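Local coordinates for protein H subunit of photosynthetic reaction center complex (Rhodopseudomonas palustris, PDB 6Z5S) that forms the membrane-anchored H subunit of the photosynthetic reaction centre and probably covers its cytoplasmic side, supporting proton delivery to the quinone-reducing site, at residues P127-L132 against A175-V180; P145-M150 against T164-D169; P194-N199 against G203-D208; D208-D213 against C236-A241. One frame throughout, in Å; residues are numbered along the deposited sequence.

Interaction 1 (P127-L132 against A175-V180)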
# COMPACT_ATOMS: atom_id res chain seq x y z
N PRO D 127 -29.96 -14.26 17.10
CA PRO D 127 -29.73 -14.13 15.65
C PRO D 127 -29.55 -12.68 15.26
O PRO D 127 -30.28 -11.80 15.70
CB PRO D 127 -31.00 -14.74 15.05
CG PRO D 127 -31.49 -15.68 16.08
CD PRO D 127 -31.17 -15.04 17.39
N ILE D 128 -28.55 -12.43 14.42
CA ILE D 128 -28.26 -11.07 13.99
C ILE D 128 -29.06 -10.67 12.76
O ILE D 128 -29.35 -9.48 12.58
CB ILE D 128 -26.75 -10.89 13.74
CG1 ILE D 128 -26.28 -11.86 12.66
CG2 ILE D 128 -25.98 -11.12 15.01
CD1 ILE D 128 -24.82 -11.72 12.34
N ILE D 129 -29.42 -11.62 11.91
CA ILE D 129 -30.23 -11.33 10.73
C ILE D 129 -31.67 -11.60 11.11
O ILE D 129 -32.09 -12.75 11.25
CB ILE D 129 -29.79 -12.16 9.52
CG1 ILE D 129 -28.31 -11.93 9.24
CG2 ILE D 129 -30.62 -11.79 8.31
CD1 ILE D 129 -27.85 -12.48 7.93
N VAL D 130 -32.45 -10.54 11.29
CA VAL D 130 -33.83 -10.67 11.76
C VAL D 130 -34.71 -9.71 10.99
O VAL D 130 -34.25 -8.68 10.47
CB VAL D 130 -33.94 -10.38 13.27
CG1 VAL D 130 -33.22 -11.43 14.07
CG2 VAL D 130 -33.39 -9.01 13.58
N PRO D 131 -36.00 -10.02 10.91
CA PRO D 131 -36.94 -9.05 10.32
C PRO D 131 -37.05 -7.83 11.21
O PRO D 131 -36.88 -7.90 12.42
CB PRO D 131 -38.26 -9.83 10.27
CG PRO D 131 -37.90 -11.25 10.48
CD PRO D 131 -36.69 -11.25 11.33
N LEU D 132 -37.34 -6.68 10.58
CA LEU D 132 -37.45 -5.45 11.35
C LEU D 132 -38.56 -5.52 12.39
O LEU D 132 -38.48 -4.85 13.42
CB LEU D 132 -37.68 -4.26 10.42
CG LEU D 132 -36.41 -3.56 9.95
CD1 LEU D 132 -36.76 -2.38 9.07
CD2 LEU D 132 -35.60 -3.10 11.15
N ALA D 175 -29.36 -3.53 5.81
CA ALA D 175 -30.42 -4.37 5.27
C ALA D 175 -29.80 -5.51 4.47
O ALA D 175 -29.04 -5.26 3.53
CB ALA D 175 -31.37 -3.55 4.41
N ARG D 176 -30.11 -6.75 4.84
CA ARG D 176 -29.55 -7.91 4.16
C ARG D 176 -30.55 -8.60 3.24
O ARG D 176 -30.18 -9.00 2.14
CB ARG D 176 -29.02 -8.92 5.17
CG ARG D 176 -27.99 -8.39 6.15
CD ARG D 176 -26.97 -7.49 5.48
NE ARG D 176 -25.88 -8.23 4.86
CZ ARG D 176 -24.71 -8.47 5.43
NH1 ARG D 176 -24.46 -8.03 6.66
NH2 ARG D 176 -23.78 -9.15 4.78
N TYR D 177 -31.80 -8.75 3.66
CA TYR D 177 -32.78 -9.48 2.86
C TYR D 177 -34.09 -8.72 2.82
O TYR D 177 -34.44 -8.00 3.76
CB TYR D 177 -33.03 -10.88 3.42
CG TYR D 177 -31.79 -11.73 3.45
CD1 TYR D 177 -31.41 -12.47 2.34
CD2 TYR D 177 -31.00 -11.79 4.58
CE1 TYR D 177 -30.28 -13.24 2.37
CE2 TYR D 177 -29.86 -12.56 4.61
CZ TYR D 177 -29.51 -13.28 3.50
OH TYR D 177 -28.37 -14.05 3.53
N LEU D 178 -34.80 -8.88 1.71
CA LEU D 178 -36.18 -8.45 1.57
C LEU D 178 -37.07 -9.68 1.61
O LEU D 178 -36.85 -10.63 0.86
CB LEU D 178 -36.41 -7.70 0.26
CG LEU D 178 -35.47 -6.56 -0.10
CD1 LEU D 178 -35.86 -5.99 -1.44
CD2 LEU D 178 -35.51 -5.49 0.97
N GLU D 179 -38.05 -9.68 2.51
CA GLU D 179 -39.05 -10.73 2.50
C GLU D 179 -40.02 -10.45 1.37
O GLU D 179 -40.42 -9.31 1.14
CB GLU D 179 -39.78 -10.79 3.83
CG GLU D 179 -40.33 -12.16 4.16
CD GLU D 179 -40.61 -12.33 5.63
OE1 GLU D 179 -40.71 -11.31 6.34
OE2 GLU D 179 -40.74 -13.49 6.09
N VAL D 180 -40.41 -11.50 0.66
CA VAL D 180 -41.28 -11.37 -0.50
C VAL D 180 -42.44 -12.34 -0.34
O VAL D 180 -42.23 -13.56 -0.30
CB VAL D 180 -40.55 -11.64 -1.81
CG1 VAL D 180 -41.52 -11.63 -2.95
CG2 VAL D 180 -39.47 -10.60 -2.03

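Interaction 2 (P145-M150 against T164-D169)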
# COMPACT_ATOMS: atom_id res chain seq x y z
N PRO D 145 -35.26 5.32 -0.08
CA PRO D 145 -36.59 4.76 -0.37
C PRO D 145 -36.93 3.63 0.58
O PRO D 145 -36.07 3.02 1.22
CB PRO D 145 -36.45 4.25 -1.81
CG PRO D 145 -35.31 4.98 -2.37
CD PRO D 145 -34.37 5.21 -1.24
N ASN D 146 -38.23 3.34 0.67
CA ASN D 146 -38.71 2.25 1.49
C ASN D 146 -39.12 1.09 0.60
O ASN D 146 -40.04 1.25 -0.22
CB ASN D 146 -39.88 2.69 2.36
CG ASN D 146 -40.21 1.68 3.44
OD1 ASN D 146 -39.90 0.50 3.32
ND2 ASN D 146 -40.84 2.15 4.51
N PRO D 147 -38.49 -0.07 0.72
CA PRO D 147 -38.85 -1.18 -0.17
C PRO D 147 -40.21 -1.77 0.10
O PRO D 147 -40.84 -2.28 -0.83
CB PRO D 147 -37.74 -2.21 0.09
CG PRO D 147 -36.68 -1.48 0.85
CD PRO D 147 -37.37 -0.41 1.60
N VAL D 148 -40.69 -1.72 1.35
CA VAL D 148 -41.90 -2.46 1.69
C VAL D 148 -43.08 -1.93 0.89
O VAL D 148 -43.22 -0.72 0.67
CB VAL D 148 -42.17 -2.39 3.21
CG1 VAL D 148 -42.58 -0.99 3.63
CG2 VAL D 148 -43.23 -3.40 3.59
N GLY D 149 -43.92 -2.85 0.44
CA GLY D 149 -45.07 -2.48 -0.37
C GLY D 149 -44.80 -2.62 -1.85
O GLY D 149 -45.67 -3.08 -2.59
N MET D 150 -43.61 -2.24 -2.29
CA MET D 150 -43.26 -2.36 -3.69
C MET D 150 -43.38 -3.82 -4.12
O MET D 150 -42.81 -4.70 -3.46
CB MET D 150 -41.84 -1.87 -3.96
CG MET D 150 -41.56 -0.43 -3.59
SD MET D 150 -39.93 0.04 -4.18
CE MET D 150 -39.70 1.64 -3.43
N THR D 164 -42.65 -7.57 1.61
CA THR D 164 -43.41 -7.56 2.85
C THR D 164 -42.60 -7.06 4.04
O THR D 164 -43.13 -6.31 4.87
CB THR D 164 -43.92 -8.98 3.15
OG1 THR D 164 -44.98 -9.29 2.24
CG2 THR D 164 -44.42 -9.09 4.57
N GLU D 165 -41.33 -7.43 4.14
CA GLU D 165 -40.53 -7.07 5.29
C GLU D 165 -39.07 -6.96 4.88
O GLU D 165 -38.62 -7.63 3.95
CB GLU D 165 -40.70 -8.09 6.42
CG GLU D 165 -40.11 -7.66 7.75
CD GLU D 165 -40.79 -6.43 8.32
OE1 GLU D 165 -41.96 -6.17 7.96
OE2 GLU D 165 -40.15 -5.72 9.12
N VAL D 166 -38.34 -6.11 5.59
CA VAL D 166 -36.92 -5.91 5.37
C VAL D 166 -36.17 -6.59 6.50
O VAL D 166 -36.38 -6.27 7.68
CB VAL D 166 -36.56 -4.42 5.29
CG1 VAL D 166 -35.06 -4.25 5.16
CG2 VAL D 166 -37.27 -3.79 4.12
N TRP D 167 -35.31 -7.54 6.16
CA TRP D 167 -34.48 -8.22 7.15
C TRP D 167 -33.17 -7.47 7.29
O TRP D 167 -32.53 -7.12 6.29
CB TRP D 167 -34.21 -9.66 6.74
CG TRP D 167 -35.41 -10.54 6.82
CD1 TRP D 167 -36.63 -10.32 6.27
CD2 TRP D 167 -35.49 -11.80 7.49
NE1 TRP D 167 -37.47 -11.35 6.56
CE2 TRP D 167 -36.80 -12.28 7.31
CE3 TRP D 167 -34.59 -12.56 8.23
CZ2 TRP D 167 -37.22 -13.48 7.83
CZ3 TRP D 167 -35.01 -13.75 8.75
CH2 TRP D 167 -36.31 -14.21 8.55
N VAL D 168 -32.76 -7.21 8.52
CA VAL D 168 -31.59 -6.41 8.80
C VAL D 168 -30.63 -7.18 9.69
O VAL D 168 -31.00 -8.13 10.38
CB VAL D 168 -31.95 -5.06 9.44
CG1 VAL D 168 -32.93 -4.31 8.57
CG2 VAL D 168 -32.53 -5.28 10.82
N ASP D 169 -29.38 -6.73 9.67
CA ASP D 169 -28.32 -7.27 10.50
C ASP D 169 -28.17 -6.37 11.72
O ASP D 169 -28.04 -5.15 11.59
CB ASP D 169 -27.00 -7.33 9.72
CG ASP D 169 -25.91 -8.06 10.45
OD1 ASP D 169 -25.98 -8.20 11.69
OD2 ASP D 169 -24.95 -8.51 9.79

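Interaction 3 (P194-N199 against G203-D208)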
# COMPACT_ATOMS: atom_id res chain seq x y z
N PRO D 194 -28.19 -7.42 -2.36
CA PRO D 194 -27.32 -7.21 -3.52
C PRO D 194 -27.86 -7.78 -4.82
O PRO D 194 -27.41 -7.37 -5.89
CB PRO D 194 -26.02 -7.91 -3.11
CG PRO D 194 -26.04 -7.90 -1.64
CD PRO D 194 -27.47 -8.09 -1.27
N PHE D 195 -28.80 -8.71 -4.76
CA PHE D 195 -29.41 -9.27 -5.95
C PHE D 195 -30.64 -8.50 -6.40
O PHE D 195 -31.35 -8.97 -7.30
CB PHE D 195 -29.77 -10.74 -5.72
CG PHE D 195 -28.62 -11.67 -5.88
CD1 PHE D 195 -28.12 -11.97 -7.13
CD2 PHE D 195 -28.03 -12.26 -4.78
CE1 PHE D 195 -27.07 -12.83 -7.28
CE2 PHE D 195 -26.98 -13.13 -4.93
CZ PHE D 195 -26.50 -13.41 -6.18
N ALA D 196 -30.91 -7.36 -5.80
CA ALA D 196 -32.10 -6.59 -6.12
C ALA D 196 -31.72 -5.14 -6.36
O ALA D 196 -30.79 -4.61 -5.74
CB ALA D 196 -33.15 -6.67 -5.01
N LEU D 197 -32.45 -4.49 -7.26
CA LEU D 197 -32.30 -3.07 -7.53
C LEU D 197 -33.44 -2.35 -6.83
O LEU D 197 -34.49 -2.08 -7.42
CB LEU D 197 -32.28 -2.77 -9.02
CG LEU D 197 -30.91 -2.84 -9.69
CD1 LEU D 197 -29.99 -1.82 -9.05
CD2 LEU D 197 -30.30 -4.23 -9.62
N ILE D 198 -33.24 -2.06 -5.55
CA ILE D 198 -34.25 -1.34 -4.76
C ILE D 198 -33.97 0.14 -4.96
O ILE D 198 -33.33 0.82 -4.15
CB ILE D 198 -34.27 -1.78 -3.29
CG1 ILE D 198 -35.36 -1.00 -2.55
CG2 ILE D 198 -32.90 -1.66 -2.64
CD1 ILE D 198 -36.72 -1.19 -3.15
N ASN D 199 -34.47 0.66 -6.07
CA ASN D 199 -34.37 2.07 -6.38
C ASN D 199 -35.70 2.66 -6.82
O ASN D 199 -35.79 3.88 -6.95
CB ASN D 199 -33.34 2.31 -7.49
CG ASN D 199 -33.71 1.62 -8.78
OD1 ASN D 199 -33.86 0.40 -8.82
ND2 ASN D 199 -33.87 2.39 -9.84
N GLY D 203 -41.90 1.83 -10.52
CA GLY D 203 -42.71 1.81 -9.31
C GLY D 203 -42.30 0.75 -8.31
O GLY D 203 -42.83 0.70 -7.20
N LYS D 204 -41.34 -0.09 -8.69
CA LYS D 204 -41.18 -1.39 -8.05
C LYS D 204 -39.69 -1.67 -7.86
O LYS D 204 -38.83 -0.84 -8.16
CB LYS D 204 -41.88 -2.47 -8.88
CG LYS D 204 -43.38 -2.31 -8.94
CD LYS D 204 -44.06 -3.38 -9.76
CE LYS D 204 -43.86 -3.17 -11.25
NZ LYS D 204 -44.55 -1.95 -11.73
N VAL D 205 -39.40 -2.86 -7.34
CA VAL D 205 -38.03 -3.35 -7.19
C VAL D 205 -37.85 -4.51 -8.16
O VAL D 205 -38.72 -5.37 -8.29
CB VAL D 205 -37.73 -3.77 -5.74
CG1 VAL D 205 -38.68 -4.85 -5.28
CG2 VAL D 205 -36.29 -4.23 -5.62
N SER D 206 -36.71 -4.52 -8.85
CA SER D 206 -36.48 -5.42 -9.96
C SER D 206 -35.30 -6.33 -9.68
O SER D 206 -34.25 -5.87 -9.21
CB SER D 206 -36.23 -4.65 -11.25
OG SER D 206 -35.00 -3.96 -11.18
N VAL D 207 -35.47 -7.61 -9.98
CA VAL D 207 -34.42 -8.61 -9.86
C VAL D 207 -34.22 -9.23 -11.23
O VAL D 207 -35.14 -9.84 -11.78
CB VAL D 207 -34.78 -9.68 -8.82
CG1 VAL D 207 -33.84 -10.86 -8.94
CG2 VAL D 207 -34.71 -9.09 -7.44
N ASP D 208 -33.02 -9.08 -11.77
CA ASP D 208 -32.71 -9.57 -13.10
C ASP D 208 -32.05 -10.93 -13.11
O ASP D 208 -31.73 -11.44 -14.19
CB ASP D 208 -31.82 -8.56 -13.83
CG ASP D 208 -30.67 -8.11 -12.98
OD1 ASP D 208 -30.93 -7.50 -11.92
OD2 ASP D 208 -29.51 -8.37 -13.36

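Interaction 4 (D208-D213 against C236-A241)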
# COMPACT_ATOMS: atom_id res chain seq x y z
N ASP D 208 -33.02 -9.08 -11.77
CA ASP D 208 -32.71 -9.57 -13.10
C ASP D 208 -32.05 -10.93 -13.11
O ASP D 208 -31.73 -11.44 -14.19
CB ASP D 208 -31.82 -8.56 -13.83
CG ASP D 208 -30.67 -8.11 -12.98
OD1 ASP D 208 -30.93 -7.50 -11.92
OD2 ASP D 208 -29.51 -8.37 -13.36
N ALA D 209 -31.82 -11.54 -11.95
CA ALA D 209 -31.15 -12.84 -11.92
C ALA D 209 -32.09 -13.95 -12.35
O ALA D 209 -31.76 -14.75 -13.23
CB ALA D 209 -30.60 -13.11 -10.52
N ILE D 210 -33.27 -14.02 -11.75
CA ILE D 210 -34.28 -15.00 -12.12
C ILE D 210 -35.48 -14.25 -12.67
O ILE D 210 -35.58 -13.03 -12.57
CB ILE D 210 -34.70 -15.89 -10.93
CG1 ILE D 210 -35.51 -15.07 -9.93
CG2 ILE D 210 -33.47 -16.46 -10.26
CD1 ILE D 210 -35.81 -15.82 -8.66
N ARG D 211 -36.40 -15.00 -13.27
CA ARG D 211 -37.60 -14.40 -13.81
C ARG D 211 -38.73 -14.47 -12.79
O ARG D 211 -38.56 -14.96 -11.67
CB ARG D 211 -37.99 -15.07 -15.12
CG ARG D 211 -38.14 -16.56 -15.03
CD ARG D 211 -38.66 -17.13 -16.33
NE ARG D 211 -39.12 -18.50 -16.17
CZ ARG D 211 -38.36 -19.56 -16.40
NH1 ARG D 211 -38.86 -20.78 -16.22
NH2 ARG D 211 -37.12 -19.41 -16.82
N GLY D 212 -39.91 -13.98 -13.19
CA GLY D 212 -40.95 -13.70 -12.22
C GLY D 212 -41.48 -14.93 -11.51
O GLY D 212 -41.73 -14.89 -10.30
N ASP D 213 -41.67 -16.03 -12.23
CA ASP D 213 -42.25 -17.22 -11.60
C ASP D 213 -41.25 -17.91 -10.69
O ASP D 213 -41.66 -18.53 -9.69
CB ASP D 213 -42.73 -18.19 -12.67
CG ASP D 213 -41.65 -18.54 -13.66
OD1 ASP D 213 -41.10 -17.62 -14.28
OD2 ASP D 213 -41.35 -19.74 -13.81
N CYS D 236 -28.85 -17.29 -1.46
CA CYS D 236 -27.92 -16.59 -2.34
C CYS D 236 -27.49 -17.48 -3.50
O CYS D 236 -27.23 -16.97 -4.60
CB CYS D 236 -26.71 -16.10 -1.56
SG CYS D 236 -27.09 -15.23 -0.03
N ALA D 237 -27.45 -18.79 -3.31
CA ALA D 237 -27.06 -19.69 -4.38
C ALA D 237 -28.17 -19.86 -5.39
O ALA D 237 -27.91 -19.94 -6.60
CB ALA D 237 -26.66 -21.04 -3.80
N TYR D 238 -29.42 -19.93 -4.93
CA TYR D 238 -30.54 -19.96 -5.86
C TYR D 238 -30.54 -18.72 -6.73
O TYR D 238 -30.85 -18.80 -7.93
CB TYR D 238 -31.86 -20.08 -5.10
CG TYR D 238 -33.05 -20.21 -6.00
CD1 TYR D 238 -33.48 -21.45 -6.42
CD2 TYR D 238 -33.74 -19.10 -6.44
CE1 TYR D 238 -34.57 -21.58 -7.25
CE2 TYR D 238 -34.82 -19.22 -7.27
CZ TYR D 238 -35.23 -20.46 -7.67
OH TYR D 238 -36.32 -20.58 -8.50
N TYR D 239 -30.20 -17.58 -6.16
CA TYR D 239 -30.17 -16.37 -6.98
C TYR D 239 -28.93 -16.30 -7.86
O TYR D 239 -29.01 -15.78 -8.98
CB TYR D 239 -30.27 -15.14 -6.10
CG TYR D 239 -31.67 -14.90 -5.61
CD1 TYR D 239 -32.60 -14.27 -6.41
CD2 TYR D 239 -32.07 -15.34 -4.37
CE1 TYR D 239 -33.88 -14.06 -5.97
CE2 TYR D 239 -33.34 -15.14 -3.92
CZ TYR D 239 -34.25 -14.50 -4.73
OH TYR D 239 -35.52 -14.31 -4.27
N GLY D 240 -27.80 -16.82 -7.40
CA GLY D 240 -26.62 -16.86 -8.24
C GLY D 240 -26.72 -17.82 -9.40
O GLY D 240 -26.06 -17.62 -10.42
N ALA D 241 -27.53 -18.87 -9.27
CA ALA D 241 -27.71 -19.81 -10.37
C ALA D 241 -28.26 -19.11 -11.60
O ALA D 241 -27.91 -19.46 -12.73
CB ALA D 241 -28.63 -20.95 -9.95

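Interaction 1 (P127-L132 against A175-V180)
Ile129 and Tyr177 form a buried apolar contact on one face of the antiparallel sheet. Their strands, 129-131 and 174-182, are not neighbours. Strand 161-169 runs between them and pairs with both. No hydrogen bond joins 127-132 to 175-180, and the closest CA pair, Ile129 with Arg176, is 7.4 Å apart. Side chains alone bridge this gap.

Ile129 meets the Tyr177 ring at its edge. Its CG2 lies 3.7 Å from Tyr177 CD2, and its CD1 lies 3.9 Å from Tyr177 CE2. Both methyls therefore touch the same side of the ring outline, with CD1 in the ring plane. CG2 of Ile129 is anti to its own backbone N because CG1 takes chi1 -56°. Ile129 CD1 also comes to 4.5 Å from Arg176 CG, a looser approach.

The polar ends point to other partners. Tyr177 OH is hydrogen-bonded to Glu232 on helix 229-245, which fixes the far end of the ring. Outside the two segments, Arg176 forms a salt bridge with an acidic side chain of another protein chain. Glu179 forms one with Arg133.

Arg176 and Tyr177 both lie opposite Trp167. This is a classic beta bulge, and it brings two consecutive side chains toward Ile129 within the beta sheet of the PRC-barrel region.

Interaction 2 (P145-M150 against T164-D169)
Pro147 and Val148 belong to a type II beta turn, Pro147 to Met150, that leans on strand 161-169. The turn is closed by Met150 N bonding Pro147 O at 3.1 Å. Gly149 takes the third position with positive phi (97°), as this turn type usually requires.

An Asx turn overlaps its start. Asn146 OD1 accepts from Val148 N at 3.1 Å, with an N-H...O angle of 156°. The donor sits above the plane of the side-chain carbonyl, 40° out of it. This bond ties the Asn146 side chain to the turn and probably helps to hold the backbone at Val148.

Two side chains make the contact, and no hydrogen bond links the two segments. Pro147 sets its ring corner on the strand: CG is 4.0 Å from Val166 CG2, and the two side chains cross at about a right angle. Val148 uses CG2, the branch anti to its backbone N, which lies 3.2 Å from Thr164 O. The methyl thus rests on strand backbone, while Thr164 CB points away from the turn.

Backbone hydrogen bonds of Gly149 and Met150 with Val163 hold the turn beside the same strand. Pro147 also touches Ile198 and an apolar side chain of another protein chain. Strand 161-169 lies in the sheet between strands 129-131 and 174-182.

Interaction 3 (P194-N199 against G203-D208)
Leu197 and Ser206 form a single antiparallel beta bridge, a hydrogen-bonded pair, in the PRC-barrel region. Leu197 N donates to Ser206 O at 3.0 Å with an N-H...O angle of 166°, a nearly straight bond. It is the one hydrogen bond between 194-199 and 203-208, whose touching parts run 150° apart.

Apolar side chains close in beside it. Ala196 CB packs on two valine methyls, 3.8 Å from Val207 CG2 and 4.0 Å from Val205 CG2. Val205 is then covered further along by Ile198, whose CD1 lies 3.8 Å from Val205 CB. The two side chains approach each other at a slant. Ile198 CG1 is anti to its backbone N (chi1 -179°), and this carries CD1 over to the valine.

Leu197 has a different, partly polar environment. Its CB lies 3.7 Å from Ser206 OG, and its CD2 approaches Asp208 OD1. Other protein chains also pack on Leu197, with an aromatic and a polar side chain.

Just beyond the bridge the chain makes an inverse gamma turn centred on Ile198, with a weak bond from Asn199 N to Leu197 O. The second segment is held from another strand: Val205 and Val207 both make backbone bonds with Val153 of strand 152-153, which is parallel to 205-206. Leu191 packs on Ala196 and Val207. On the Ala196 side of the bridge, Val207 CG2 lies 3.4 Å from Phe195 O.

Interaction 4 (D208-D213 against C236-A241)
Ile210 and Ala209 bring the loop after strand 205-206 against helix 229-245. This is loop-on-helix packing in the interior of the chain, without a hydrogen bond between 208-213 and 236-241.

The apolar part rests on one methyl. Ile210 CD1 reaches both consecutive tyrosines of the helix, 3.8 Å from Tyr238 CE2 and 3.7 Å from Tyr239 CE1. It meets Tyr238 at the ring edge, near the ring plane. The isoleucine crosses Tyr238 at about a right angle and Tyr239 at a slant. CG1 lies between the backbone N and the carbonyl carbon (chi1 71°), and the chain then runs extended (chi2 -173°), which brings CD1 to the two rings. The rings reach the methyl from directions about a right angle apart. Phe103 adds to this cluster, touching Ile210 and meeting the Tyr238 ring edge-to-face.

The second contact is between side chain and backbone. Ala209 CB packs 3.5 Å from Tyr239 O.

Polar groups work around the contact, not across it. Tyr238 OH is hydrogen-bonded to Gln214 O, which ties the helix to the same loop a little further on. Tyr239 OH is hydrogen-bonded to Leu190 O of strand 188-192. Within the loop a salt bridge joins Arg211 NE to Asp213 OD1 at 2.9 Å, though as a hydrogen bond it is weak and bent to 128°.

In the fold
Interactions 1, 3 and 4 are mostly buried, whereas interaction 2 is only partly buried and has an exposed turn residue. Interactions 1 and 2 share one sheet: strand 161-169 carries the second and separates the two strands of the first. Interaction 3 joins 2 through Ile198, which touches Pro147 and Met150. It meets 4 through the Phe195 ring, which packs on helix 229-245, and through the shared Asp208. Tyr177 also touches Cys236, so the helix backs interaction 1 too. Only interaction 3 has a backbone hydrogen bond between its segments. The others rely on side-chain packing: isoleucine methyls on tyrosine rings at 1 and 4, aliphatic groups on a strand at 2.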